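Local structure of dTDP-4-dehydrorhamnose reductase (Yersinia enterocolitica, 5U9C) at residues Lys7-Gly12 and Ser50-Glu55; Glu55-Ile60 and Cys97-Leu102; Gln89-Ala94 and Arg142-Asn147; Asn41-Glu46 and Gly80-Leu85. The protein probably catalyses the NADPH-dependent reduction of dTDP-4-dehydro-beta-L-rhamnose to dTDP-L-rhamnose, the sugar nucleotide made by the dTDP-rhamnose pathway. All coordinates share one frame; numbering follows the deposited sequence.

Contact 1 of 4, residues Lys7-Gly12 and Ser50-Glu55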
loop_
_atom_site.group_PDB
_atom_site.type_symbol
_atom_site.label_atom_id
_atom_site.label_comp_id
_atom_site.label_asym_id
_atom_site.label_seq_id
_atom_site.Cartn_x
_atom_site.Cartn_y
_atom_site.Cartn_z
ATOM N N LYS D 7 8.987 -4.470 -47.961
ATOM C CA LYS D 7 8.683 -5.749 -47.336
ATOM C C LYS D 7 8.198 -5.593 -45.878
ATOM O O LYS D 7 8.800 -4.845 -45.082
ATOM C CB LYS D 7 9.918 -6.675 -47.417
ATOM C CG LYS D 7 9.684 -8.047 -46.805
ATOM C CD LYS D 7 10.935 -8.929 -46.685
ATOM C CE LYS D 7 11.399 -9.536 -48.000
ATOM N NZ LYS D 7 12.482 -10.551 -47.766
ATOM N N ILE D 8 7.100 -6.285 -45.579
ATOM C CA ILE D 8 6.499 -6.374 -44.245
ATOM C C ILE D 8 6.661 -7.811 -43.742
ATOM O O ILE D 8 6.277 -8.773 -44.424
ATOM C CB ILE D 8 4.988 -6.079 -44.265
ATOM C CG1 ILE D 8 4.745 -4.613 -44.589
ATOM C CG2 ILE D 8 4.372 -6.403 -42.907
ATOM C CD1 ILE D 8 3.300 -4.266 -44.872
ATOM N N LEU D 9 7.223 -7.959 -42.557
ATOM C CA LEU D 9 7.378 -9.264 -41.925
ATOM C C LEU D 9 6.435 -9.290 -40.701
ATOM O O LEU D 9 6.519 -8.417 -39.827
ATOM C CB LEU D 9 8.837 -9.489 -41.562
ATOM C CG LEU D 9 9.198 -10.863 -40.997
ATOM C CD1 LEU D 9 10.670 -11.194 -41.243
ATOM C CD2 LEU D 9 8.868 -10.967 -39.512
ATOM N N ILE D 10 5.537 -10.277 -40.661
ATOM C CA ILE D 10 4.520 -10.398 -39.598
ATOM C C ILE D 10 4.657 -11.651 -38.749
ATOM O O ILE D 10 4.744 -12.744 -39.298
ATOM C CB ILE D 10 3.084 -10.478 -40.206
ATOM C CG1 ILE D 10 2.872 -9.341 -41.190
ATOM C CG2 ILE D 10 1.998 -10.471 -39.104
ATOM C CD1 ILE D 10 1.506 -9.311 -41.830
ATOM N N THR D 11 4.672 -11.494 -37.418
ATOM C CA THR D 11 4.627 -12.651 -36.492
ATOM C C THR D 11 3.181 -12.698 -36.009
ATOM O O THR D 11 2.535 -11.655 -35.889
ATOM C CB THR D 11 5.568 -12.522 -35.265
ATOM O OG1 THR D 11 5.059 -11.535 -34.334
ATOM C CG2 THR D 11 6.980 -12.174 -35.712
ATOM N N GLY D 12 2.676 -13.890 -35.707
ATOM C CA GLY D 12 1.267 -14.051 -35.260
ATOM C C GLY D 12 0.249 -13.725 -36.356
ATOM O O GLY D 12 -0.863 -13.236 -36.076
ATOM N N SER D 50 19.080 -14.019 -36.839
ATOM C CA SER D 50 19.603 -14.385 -38.160
ATOM C C SER D 50 18.510 -14.418 -39.206
ATOM O O SER D 50 18.694 -13.909 -40.308
ATOM C CB SER D 50 20.310 -15.731 -38.136
ATOM O OG SER D 50 21.476 -15.646 -37.364
ATOM N N TYR D 51 17.368 -14.998 -38.850
ATOM C CA TYR D 51 16.234 -15.092 -39.787
ATOM C C TYR D 51 15.717 -13.720 -40.201
ATOM O O TYR D 51 15.671 -13.412 -41.384
ATOM C CB TYR D 51 15.080 -15.953 -39.227
ATOM C CG TYR D 51 13.836 -15.855 -40.063
ATOM C CD1 TYR D 51 13.782 -16.401 -41.348
ATOM C CD2 TYR D 51 12.722 -15.185 -39.585
ATOM C CE1 TYR D 51 12.632 -16.277 -42.139
ATOM C CE2 TYR D 51 11.585 -15.046 -40.351
ATOM C CZ TYR D 51 11.534 -15.588 -41.617
ATOM O OH TYR D 51 10.378 -15.428 -42.329
ATOM N N ILE D 52 15.367 -12.886 -39.237
ATOM C CA ILE D 52 14.834 -11.570 -39.584
ATOM C C ILE D 52 15.828 -10.667 -40.335
ATOM O O ILE D 52 15.447 -10.030 -41.326
ATOM C CB ILE D 52 14.248 -10.858 -38.360
ATOM C CG1 ILE D 52 13.072 -11.690 -37.824
ATOM C CG2 ILE D 52 13.819 -9.433 -38.715
ATOM C CD1 ILE D 52 12.381 -11.067 -36.632
ATOM N N THR D 53 17.089 -10.628 -39.902
ATOM C CA THR D 53 18.062 -9.753 -40.548
ATOM C C THR D 53 18.311 -10.155 -41.994
ATOM O O THR D 53 18.472 -9.284 -42.838
ATOM C CB THR D 53 19.390 -9.619 -39.765
ATOM O OG1 THR D 53 19.946 -10.911 -39.505
ATOM C CG2 THR D 53 19.146 -8.919 -38.445
ATOM N N ALA D 54 18.323 -11.465 -42.280
ATOM C CA ALA D 54 18.497 -11.943 -43.666
ATOM C C ALA D 54 17.299 -11.565 -44.547
ATOM O O ALA D 54 17.474 -11.368 -45.756
ATOM C CB ALA D 54 18.757 -13.453 -43.723
ATOM N N GLU D 55 16.097 -11.453 -43.962
ATOM C CA GLU D 55 14.902 -11.045 -44.730
ATOM C C GLU D 55 14.903 -9.553 -45.064
ATOM O O GLU D 55 14.233 -9.125 -46.007
ATOM C CB GLU D 55 13.602 -11.366 -43.967
ATOM C CG GLU D 55 13.305 -12.852 -43.817
ATOM C CD GLU D 55 13.069 -13.521 -45.149
ATOM O OE1 GLU D 55 12.287 -12.971 -45.946
ATOM O OE2 GLU D 55 13.659 -14.589 -45.395
#
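L9 meets the Y51 ring obliquely, its CD1 4.1 Å from Y51 CE2, while one face of that ring is taken by a neighbour on its own helix: E55 CG lies 3.8 Å above the ring plane, displaced toward the rim. The same L9 CD1 also touches E55 CB at 4.0 Å and I52 CG1 at 4.2 Å, so a single methyl is set among three side chains of the helix. CB of L9 points at the helix, and CG, anti to the backbone N (chi1 -175°), carries CD1 in among them.

Two residues earlier, K7 reaches the end of the helix. Its chain bends at chi3 and crosses the E55 side chain at about a right angle. NZ then gives two bonds to one residue: to E55 O at 2.9 Å, in the carbonyl plane and on a lone pair, and to E55 OE1 at 3.0 Å, a salt bridge that meets the carboxylate from above its plane. The lysine charge thus sits where the helix ends and would be expected to favour its carbonyl end.

Strand 7-11 and the helical residues 50-55 run nearly antiparallel, at 160°, as a helix packed on the parallel sheet of a Rossmann fold does.

Contact 2 of 4, residues Glu55-Ile60 and Cys97-Leu102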
loop_
_atom_site.group_PDB
_atom_site.type_symbol
_atom_site.label_atom_id
_atom_site.label_comp_id
_atom_site.label_asym_id
_atom_site.label_seq_id
_atom_site.Cartn_x
_atom_site.Cartn_y
_atom_site.Cartn_z
ATOM N N GLU D 55 16.097 -11.453 -43.962
ATOM C CA GLU D 55 14.902 -11.045 -44.730
ATOM C C GLU D 55 14.903 -9.553 -45.064
ATOM O O GLU D 55 14.233 -9.125 -46.007
ATOM C CB GLU D 55 13.602 -11.366 -43.967
ATOM C CG GLU D 55 13.305 -12.852 -43.817
ATOM C CD GLU D 55 13.069 -13.521 -45.149
ATOM O OE1 GLU D 55 12.287 -12.971 -45.946
ATOM O OE2 GLU D 55 13.659 -14.589 -45.395
ATOM N N LYS D 56 15.619 -8.762 -44.265
ATOM C CA LYS D 56 15.713 -7.308 -44.476
ATOM C C LYS D 56 14.364 -6.635 -44.679
ATOM O O LYS D 56 14.154 -5.948 -45.663
ATOM C CB LYS D 56 16.658 -6.981 -45.637
ATOM C CG LYS D 56 18.091 -7.388 -45.348
ATOM C CD LYS D 56 19.013 -7.125 -46.520
ATOM C CE LYS D 56 20.436 -7.502 -46.142
ATOM N NZ LYS D 56 21.355 -7.345 -47.282
ATOM N N PRO D 57 13.437 -6.830 -43.737
ATOM C CA PRO D 57 12.155 -6.176 -43.920
ATOM C C PRO D 57 12.247 -4.680 -43.687
ATOM O O PRO D 57 13.143 -4.222 -42.985
ATOM C CB PRO D 57 11.297 -6.808 -42.821
ATOM C CG PRO D 57 12.268 -7.117 -41.720
ATOM C CD PRO D 57 13.551 -7.493 -42.422
ATOM N N ASP D 58 11.331 -3.930 -44.279
ATOM C CA ASP D 58 11.216 -2.484 -44.038
ATOM C C ASP D 58 10.303 -2.250 -42.824
ATOM O O ASP D 58 10.424 -1.232 -42.112
ATOM C CB ASP D 58 10.585 -1.807 -45.239
ATOM C CG ASP D 58 11.410 -1.989 -46.482
ATOM O OD1 ASP D 58 12.482 -1.361 -46.578
ATOM O OD2 ASP D 58 11.000 -2.792 -47.327
ATOM N N VAL D 59 9.381 -3.188 -42.621
ATOM C CA VAL D 59 8.424 -3.130 -41.532
ATOM C C VAL D 59 8.287 -4.491 -40.875
ATOM O O VAL D 59 8.232 -5.517 -41.563
ATOM C CB VAL D 59 7.039 -2.696 -42.081
ATOM C CG1 VAL D 59 5.930 -2.878 -41.047
ATOM C CG2 VAL D 59 7.089 -1.261 -42.588
ATOM N N ILE D 60 8.205 -4.491 -39.542
ATOM C CA ILE D 60 7.981 -5.697 -38.752
ATOM C C ILE D 60 6.777 -5.473 -37.847
ATOM O O ILE D 60 6.755 -4.508 -37.093
ATOM C CB ILE D 60 9.184 -6.072 -37.869
ATOM C CG1 ILE D 60 10.395 -6.387 -38.743
ATOM C CG2 ILE D 60 8.841 -7.291 -37.006
ATOM C CD1 ILE D 60 11.691 -6.549 -37.970
ATOM N N CYS D 97 18.563 -4.009 -39.113
ATOM C CA CYS D 97 18.231 -3.747 -40.502
ATOM C C CYS D 97 17.450 -2.444 -40.746
ATOM O O CYS D 97 17.099 -2.147 -41.868
ATOM C CB CYS D 97 17.565 -4.973 -41.128
ATOM S SG CYS D 97 16.003 -5.405 -40.442
ATOM N N GLY D 98 17.242 -1.637 -39.708
ATOM C CA GLY D 98 16.548 -0.342 -39.856
ATOM C C GLY D 98 15.041 -0.394 -40.099
ATOM O O GLY D 98 14.455 0.553 -40.629
ATOM N N ALA D 99 14.403 -1.481 -39.681
ATOM C CA ALA D 99 12.981 -1.636 -39.890
ATOM C C ALA D 99 12.163 -0.916 -38.827
ATOM O O ALA D 99 12.547 -0.874 -37.642
ATOM C CB ALA D 99 12.624 -3.121 -39.887
ATOM N N TRP D 100 11.031 -0.359 -39.252
ATOM C CA TRP D 100 10.052 0.237 -38.331
ATOM C C TRP D 100 9.339 -0.952 -37.685
ATOM O O TRP D 100 8.878 -1.849 -38.388
ATOM C CB TRP D 100 9.089 1.117 -39.109
ATOM C CG TRP D 100 7.925 1.722 -38.362
ATOM C CD1 TRP D 100 7.892 2.936 -37.717
ATOM C CD2 TRP D 100 6.597 1.200 -38.295
ATOM N NE1 TRP D 100 6.629 3.172 -37.226
ATOM C CE2 TRP D 100 5.814 2.129 -37.575
ATOM C CE3 TRP D 100 5.991 0.021 -38.755
ATOM C CZ2 TRP D 100 4.461 1.919 -37.312
ATOM C CZ3 TRP D 100 4.654 -0.183 -38.495
ATOM C CH2 TRP D 100 3.900 0.766 -37.777
ATOM N N LEU D 101 9.282 -0.969 -36.352
ATOM C CA LEU D 101 8.723 -2.080 -35.598
ATOM C C LEU D 101 7.467 -1.733 -34.833
ATOM O O LEU D 101 7.455 -0.805 -34.018
ATOM C CB LEU D 101 9.771 -2.584 -34.604
ATOM C CG LEU D 101 9.376 -3.659 -33.586
ATOM C CD1 LEU D 101 8.905 -4.935 -34.258
ATOM C CD2 LEU D 101 10.561 -3.974 -32.701
ATOM N N LEU D 102 6.425 -2.519 -35.054
ATOM C CA LEU D 102 5.167 -2.350 -34.355
ATOM C C LEU D 102 5.052 -3.500 -33.384
ATOM O O LEU D 102 5.171 -4.655 -33.779
ATOM C CB LEU D 102 3.985 -2.317 -35.331
ATOM C CG LEU D 102 2.548 -2.351 -34.772
ATOM C CD1 LEU D 102 2.321 -1.413 -33.631
ATOM C CD2 LEU D 102 1.536 -2.048 -35.866
#
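This is a parallel beta pairing in the middle of the Rossmann sheet, where strand 59-62 runs beside strand 100-106 and each is entered from a helix just before it. V59 pairs with W100 and I60 with L101. The backbone ladder has three rungs: W100 N to D58 O at 3.1 Å, I60 N to W100 O at 3.0 Å and L102 N to I60 O at 2.9 Å. The first is the most bent, its donor tilted 33° out of the D58 carbonyl plane; the other two are nearly straight.

Ahead of the ladder, the turns meet. C97 SG touches P57 CD at 3.8 Å, and A99 CB rests against P57 O. G98, with positive phi, closes a Schellman motif at the end of helix 76-97 and lets the chain swing into the strand.

The two faces of the pair differ. I60 and L101 turn toward helix 76-97, where I90 and A94 lie over them, and I60 CG2 meets L101 CD1 at 3.6 Å. V59 and W100 project together from the other face, the valine alongside the indole, whose NE1 is bonded to H211 O. V59 CG1, anti to its own N (chi1 169°), comes in the plane of the indole at its edge, 3.7 Å from W100 CE3.

Contact 3 of 4, residues Gln89-Ala94 and Arg142-Asn147; sequences QIAQAA and RNACTN. With IMD (imidazole), chain H.
A91 and A144 bring two helices of the Rossmann fold together methyl to methyl, CB to CB at 3.8 Å, where helix 76-97 passes the end of helix 129-144. With no longer side chain between them, the backbones come close: the CA atoms of A91 and A144 are 5.9 Å apart. A144 CB also lies 3.7 Å from A91 O, so the methyl meets the helix backbone as well as the opposing alanine. No hydrogen bond crosses here; the tight part is van der Waals packing of small side chains on each other and on the A91 carbonyl oxygen, and C145, the first residue past the helix, adds its sulfur to it.

Beside this patch the packing turns looser and more polar. Q92 starts away from the partner but folds back until its NE2 is 4.2 Å from A144 CB, while that amide is bonded to E88 on its own helix. This side is also a subunit boundary: Q92 packs on T146 of the third subunit, and N143 on N143 of both the second and the third. Farther out on helix 76-97, Q89 OE1 takes a weak bond from N1 of an imidazole, probably left from crystallisation.

On the T146 side the turn is tied by T146 OG1, which donates to R142 O in its carbonyl plane. C145 SG, anti to its carbonyl carbon (chi1 -56°), rests against helix 76-97, 3.6 Å from A91 O and 3.7 Å from A94 CB.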
loop_
_atom_site.group_PDB
_atom_site.type_symbol
_atom_site.label_atom_id
_atom_site.label_comp_id
_atom_site.label_asym_id
_atom_site.label_seq_id
_atom_site.Cartn_x
_atom_site.Cartn_y
_atom_site.Cartn_z
ATOM N N GLN D 89 15.012 -10.279 -29.248
ATOM C CA GLN D 89 15.693 -10.633 -30.504
ATOM C C GLN D 89 15.056 -9.934 -31.705
ATOM O O GLN D 89 15.754 -9.477 -32.602
ATOM C CB GLN D 89 15.736 -12.140 -30.686
ATOM C CG GLN D 89 16.559 -12.813 -29.594
ATOM C CD GLN D 89 17.987 -12.357 -29.603
ATOM O OE1 GLN D 89 18.675 -12.462 -30.617
ATOM N NE2 GLN D 89 18.455 -11.858 -28.466
ATOM N N ILE D 90 13.732 -9.845 -31.717
ATOM C CA ILE D 90 13.036 -9.154 -32.802
ATOM C C ILE D 90 13.443 -7.668 -32.825
ATOM O O ILE D 90 13.721 -7.112 -33.896
ATOM C CB ILE D 90 11.504 -9.304 -32.669
ATOM C CG1 ILE D 90 11.123 -10.778 -32.910
ATOM C CG2 ILE D 90 10.782 -8.382 -33.649
ATOM C CD1 ILE D 90 9.681 -11.131 -32.639
ATOM N N ALA D 91 13.471 -7.031 -31.655
ATOM C CA ALA D 91 13.859 -5.612 -31.568
ATOM C C ALA D 91 15.322 -5.398 -32.010
ATOM O O ALA D 91 15.610 -4.440 -32.714
ATOM C CB ALA D 91 13.656 -5.098 -30.169
ATOM N N GLN D 92 16.223 -6.309 -31.627
ATOM C CA GLN D 92 17.621 -6.195 -32.029
ATOM C C GLN D 92 17.729 -6.336 -33.555
ATOM O O GLN D 92 18.470 -5.592 -34.192
ATOM C CB GLN D 92 18.529 -7.219 -31.312
ATOM C CG GLN D 92 18.786 -6.936 -29.835
ATOM C CD GLN D 92 19.427 -5.576 -29.589
ATOM O OE1 GLN D 92 20.187 -5.067 -30.416
ATOM N NE2 GLN D 92 19.156 -5.003 -28.425
ATOM N N ALA D 93 16.978 -7.278 -34.124
ATOM C CA ALA D 93 16.964 -7.480 -35.560
ATOM C C ALA D 93 16.385 -6.232 -36.285
ATOM O O ALA D 93 16.948 -5.784 -37.294
ATOM C CB ALA D 93 16.191 -8.728 -35.916
ATOM N N ALA D 94 15.305 -5.660 -35.753
ATOM C CA ALA D 94 14.707 -4.433 -36.333
ATOM C C ALA D 94 15.731 -3.289 -36.352
ATOM O O ALA D 94 15.905 -2.616 -37.374
ATOM C CB ALA D 94 13.453 -4.006 -35.575
ATOM N N ARG D 142 11.578 -0.242 -27.072
ATOM C CA ARG D 142 11.954 1.186 -26.925
ATOM C C ARG D 142 13.431 1.441 -26.923
ATOM O O ARG D 142 13.895 2.358 -27.603
ATOM C CB ARG D 142 11.416 1.805 -25.628
ATOM C CG ARG D 142 9.942 2.039 -25.649
ATOM C CD ARG D 142 9.517 3.069 -24.608
ATOM N NE ARG D 142 8.070 3.064 -24.572
ATOM C CZ ARG D 142 7.355 2.161 -23.916
ATOM N NH1 ARG D 142 6.033 2.203 -23.975
ATOM N NH2 ARG D 142 7.961 1.200 -23.217
ATOM N N ASN D 143 14.148 0.667 -26.113
ATOM C CA ASN D 143 15.584 0.784 -26.009
ATOM C C ASN D 143 16.314 0.507 -27.356
ATOM O O ASN D 143 17.241 1.219 -27.700
ATOM C CB ASN D 143 16.119 -0.129 -24.900
ATOM C CG ASN D 143 15.575 0.239 -23.513
ATOM O OD1 ASN D 143 14.732 1.137 -23.365
ATOM N ND2 ASN D 143 16.030 -0.486 -22.496
ATOM N N ALA D 144 15.867 -0.491 -28.117
ATOM C CA ALA D 144 16.509 -0.836 -29.396
ATOM C C ALA D 144 16.111 0.054 -30.580
ATOM O O ALA D 144 16.975 0.465 -31.349
ATOM C CB ALA D 144 16.216 -2.288 -29.745
ATOM N N CYS D 145 14.815 0.321 -30.740
ATOM C CA CYS D 145 14.288 1.090 -31.886
ATOM C C CYS D 145 13.681 2.424 -31.490
ATOM O O CYS D 145 12.609 2.793 -31.980
ATOM C CB CYS D 145 13.212 0.253 -32.574
ATOM S SG CYS D 145 13.807 -1.362 -33.080
ATOM N N THR D 146 14.404 3.170 -30.666
ATOM C CA THR D 146 13.901 4.434 -30.090
ATOM C C THR D 146 13.108 5.376 -30.995
ATOM O O THR D 146 12.016 5.794 -30.621
ATOM C CB THR D 146 15.030 5.237 -29.408
ATOM O OG1 THR D 146 15.731 4.379 -28.509
ATOM C CG2 THR D 146 14.456 6.417 -28.615
ATOM N N ASN D 147 13.624 5.708 -32.164
ATOM C CA ASN D 147 12.919 6.677 -33.004
ATOM C C ASN D 147 12.185 6.001 -34.168
ATOM O O ASN D 147 11.753 6.668 -35.112
ATOM C CB ASN D 147 13.931 7.711 -33.536
ATOM C CG ASN D 147 13.288 9.038 -33.910
ATOM O OD1 ASN D 147 12.357 9.501 -33.248
ATOM N ND2 ASN D 147 13.832 9.698 -34.944
HETATM N N1 IMD H . 21.924 -12.129 -30.894
HETATM C C2 IMD H . 21.806 -10.782 -30.891
HETATM N N3 IMD H . 22.841 -10.261 -31.592
HETATM C C4 IMD H . 23.609 -11.281 -32.033
HETATM C C5 IMD H . 23.034 -12.456 -31.593
#

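Contact 4 of 4, residues Asn41-Glu46 and Gly80-Leu85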
loop_
_atom_site.group_PDB
_atom_site.type_symbol
_atom_site.label_atom_id
_atom_site.label_comp_id
_atom_site.label_asym_id
_atom_site.label_seq_id
_atom_site.Cartn_x
_atom_site.Cartn_y
_atom_site.Cartn_z
ATOM N N ASN D 41 9.815 -19.212 -34.327
ATOM C CA ASN D 41 9.137 -19.852 -33.212
ATOM C C ASN D 41 9.569 -19.083 -31.951
ATOM O O ASN D 41 10.769 -18.944 -31.681
ATOM C CB ASN D 41 9.566 -21.325 -33.186
ATOM C CG ASN D 41 8.914 -22.139 -32.079
ATOM O OD1 ASN D 41 8.385 -21.599 -31.091
ATOM N ND2 ASN D 41 8.979 -23.477 -32.224
ATOM N N LEU D 42 8.595 -18.552 -31.210
ATOM C CA LEU D 42 8.880 -17.790 -29.986
ATOM C C LEU D 42 9.643 -18.618 -28.961
ATOM O O LEU D 42 10.364 -18.049 -28.150
ATOM C CB LEU D 42 7.606 -17.244 -29.350
ATOM C CG LEU D 42 6.784 -16.264 -30.193
ATOM C CD1 LEU D 42 5.581 -15.804 -29.389
ATOM C CD2 LEU D 42 7.584 -15.076 -30.646
ATOM N N SER D 43 9.495 -19.946 -29.001
ATOM C CA SER D 43 10.219 -20.817 -28.070
ATOM C C SER D 43 11.657 -21.076 -28.505
ATOM O O SER D 43 12.355 -21.786 -27.823
ATOM C CB SER D 43 9.509 -22.162 -27.899
ATOM O OG SER D 43 9.475 -22.828 -29.133
ATOM N N VAL D 44 12.065 -20.544 -29.661
ATOM C CA VAL D 44 13.441 -20.665 -30.146
ATOM C C VAL D 44 13.913 -19.229 -30.462
ATOM O O VAL D 44 14.173 -18.885 -31.619
ATOM C CB VAL D 44 13.547 -21.583 -31.391
ATOM C CG1 VAL D 44 15.004 -21.821 -31.770
ATOM C CG2 VAL D 44 12.884 -22.934 -31.126
ATOM N N PRO D 45 14.014 -18.375 -29.424
ATOM C CA PRO D 45 14.452 -17.001 -29.652
ATOM C C PRO D 45 15.851 -16.889 -30.261
ATOM O O PRO D 45 16.129 -15.927 -30.961
ATOM C CB PRO D 45 14.415 -16.379 -28.244
ATOM C CG PRO D 45 14.496 -17.525 -27.312
ATOM C CD PRO D 45 13.784 -18.644 -27.997
ATOM N N GLU D 46 16.697 -17.886 -30.034
ATOM C CA GLU D 46 18.067 -17.845 -30.555
ATOM C C GLU D 46 18.217 -17.896 -32.082
ATOM O O GLU D 46 19.303 -17.629 -32.595
ATOM C CB GLU D 46 18.920 -18.960 -29.945
ATOM C CG GLU D 46 18.460 -20.393 -30.250
ATOM C CD GLU D 46 17.416 -20.953 -29.278
ATOM O OE1 GLU D 46 17.447 -22.187 -29.078
ATOM O OE2 GLU D 46 16.605 -20.187 -28.690
ATOM N N GLY D 80 8.260 -15.407 -20.041
ATOM C CA GLY D 80 9.511 -14.701 -20.252
ATOM C C GLY D 80 10.131 -14.990 -21.606
ATOM O O GLY D 80 10.469 -14.083 -22.352
ATOM N N ILE D 81 10.271 -16.267 -21.923
ATOM C CA ILE D 81 10.848 -16.659 -23.195
ATOM C C ILE D 81 10.059 -16.149 -24.394
ATOM O O ILE D 81 10.635 -15.562 -25.317
ATOM C CB ILE D 81 10.953 -18.182 -23.292
ATOM C CG1 ILE D 81 11.935 -18.698 -22.220
ATOM C CG2 ILE D 81 11.411 -18.589 -24.698
ATOM C CD1 ILE D 81 11.932 -20.193 -22.020
ATOM N N TYR D 82 8.745 -16.339 -24.355
ATOM C CA TYR D 82 7.886 -15.981 -25.484
ATOM C C TYR D 82 7.625 -14.502 -25.662
ATOM O O TYR D 82 7.560 -14.026 -26.799
ATOM C CB TYR D 82 6.524 -16.656 -25.352
ATOM C CG TYR D 82 6.450 -18.114 -25.752
ATOM C CD1 TYR D 82 7.340 -19.055 -25.249
ATOM C CD2 TYR D 82 5.412 -18.565 -26.572
ATOM C CE1 TYR D 82 7.236 -20.411 -25.589
ATOM C CE2 TYR D 82 5.301 -19.912 -26.922
ATOM C CZ TYR D 82 6.212 -20.828 -26.427
ATOM O OH TYR D 82 6.094 -22.159 -26.780
ATOM N N ASN D 83 7.428 -13.793 -24.560
ATOM C CA ASN D 83 7.052 -12.373 -24.621
ATOM C C ASN D 83 8.202 -11.427 -24.411
ATOM O O ASN D 83 8.178 -10.292 -24.922
ATOM C CB ASN D 83 5.917 -12.087 -23.617
ATOM C CG ASN D 83 4.666 -12.914 -23.906
ATOM O OD1 ASN D 83 4.507 -13.438 -25.014
ATOM N ND2 ASN D 83 3.780 -13.053 -22.911
ATOM N N HIS D 84 9.203 -11.861 -23.644
ATOM C CA HIS D 84 10.362 -11.006 -23.417
ATOM C C HIS D 84 11.568 -11.378 -24.264
ATOM O O HIS D 84 11.982 -10.594 -25.100
ATOM C CB HIS D 84 10.741 -10.944 -21.949
ATOM C CG HIS D 84 12.014 -10.204 -21.696
ATOM N ND1 HIS D 84 12.903 -10.577 -20.716
ATOM C CD2 HIS D 84 12.601 -9.186 -22.371
ATOM C CE1 HIS D 84 13.944 -9.762 -20.738
ATOM N NE2 HIS D 84 13.791 -8.918 -21.743
ATOM N N LEU D 85 12.129 -12.562 -24.061
ATOM C CA LEU D 85 13.333 -12.922 -24.798
ATOM C C LEU D 85 13.146 -12.910 -26.321
ATOM O O LEU D 85 13.992 -12.393 -27.025
ATOM C CB LEU D 85 13.896 -14.258 -24.306
ATOM C CG LEU D 85 14.207 -14.308 -22.794
ATOM C CD1 LEU D 85 14.828 -15.648 -22.481
ATOM C CD2 LEU D 85 15.144 -13.199 -22.337
#
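An Asx turn inside a type I beta turn, N41 to V44, shapes the loop that packs here on helix 76-97. N41 OD1 accepts twice from S43, from its backbone N at 2.9 Å and from its OG at 2.6 Å. Both donors come from the same face of the amide plane and well out of it, so neither uses a lone pair. In this turn S43 and L42 both face the ring of Y82.

L42 CB lies over one face of that ring in a CH-pi contact, 4.2 Å from the centroid and 28° off the normal. S43 N is above the ring too, but nearer its rim. Farther along the tyrosine, S43 CB meets Y82 OH at 3.6 Å, while L42 CD1 lies 3.7 Å from Y82 O.

In the Rossmann fold this loop joins strand 31-34 to helix 48-55, and the contact lays it across the helix that leads into strand 100-106. That helix has a wider pi-type turn at 80-85, where G80 O accepts from both H84 N and L85 N.

Beyond the tyrosine, I81 presents CG2, the branch anti to its backbone N, to L42 O at 3.6 Å and to P45 CD at 4.1 Å. The proline ring goes on to L85, with P45 CB beside the L85 carbonyl group. I81 and L85 also pack on the third subunit, against its I269 and Y266 respectively.

All four contacts lie in the Rossmann part of the chain and reuse the same elements. Contacts 1 and 2 have centres about 7 Å apart, hold E55 in common and build on neighbouring strands 7-11 and 59-62, probably hydrogen-bonded through L9 N and V59 O. Helix 76-97 serves both contact 3 and contact 4, centres about 15 Å apart, and runs on into strand 100-106 of contact 2. Along the chain contact 1 closes before contact 2 opens and contact 4 before contact 3, whereas contact 4 crosses 1 and 2, and 2 crosses 3. Contacts 1, 2 and 3 touch one another; contact 4 meets contact 3 through Q89 and P45, and both extend to the third subunit.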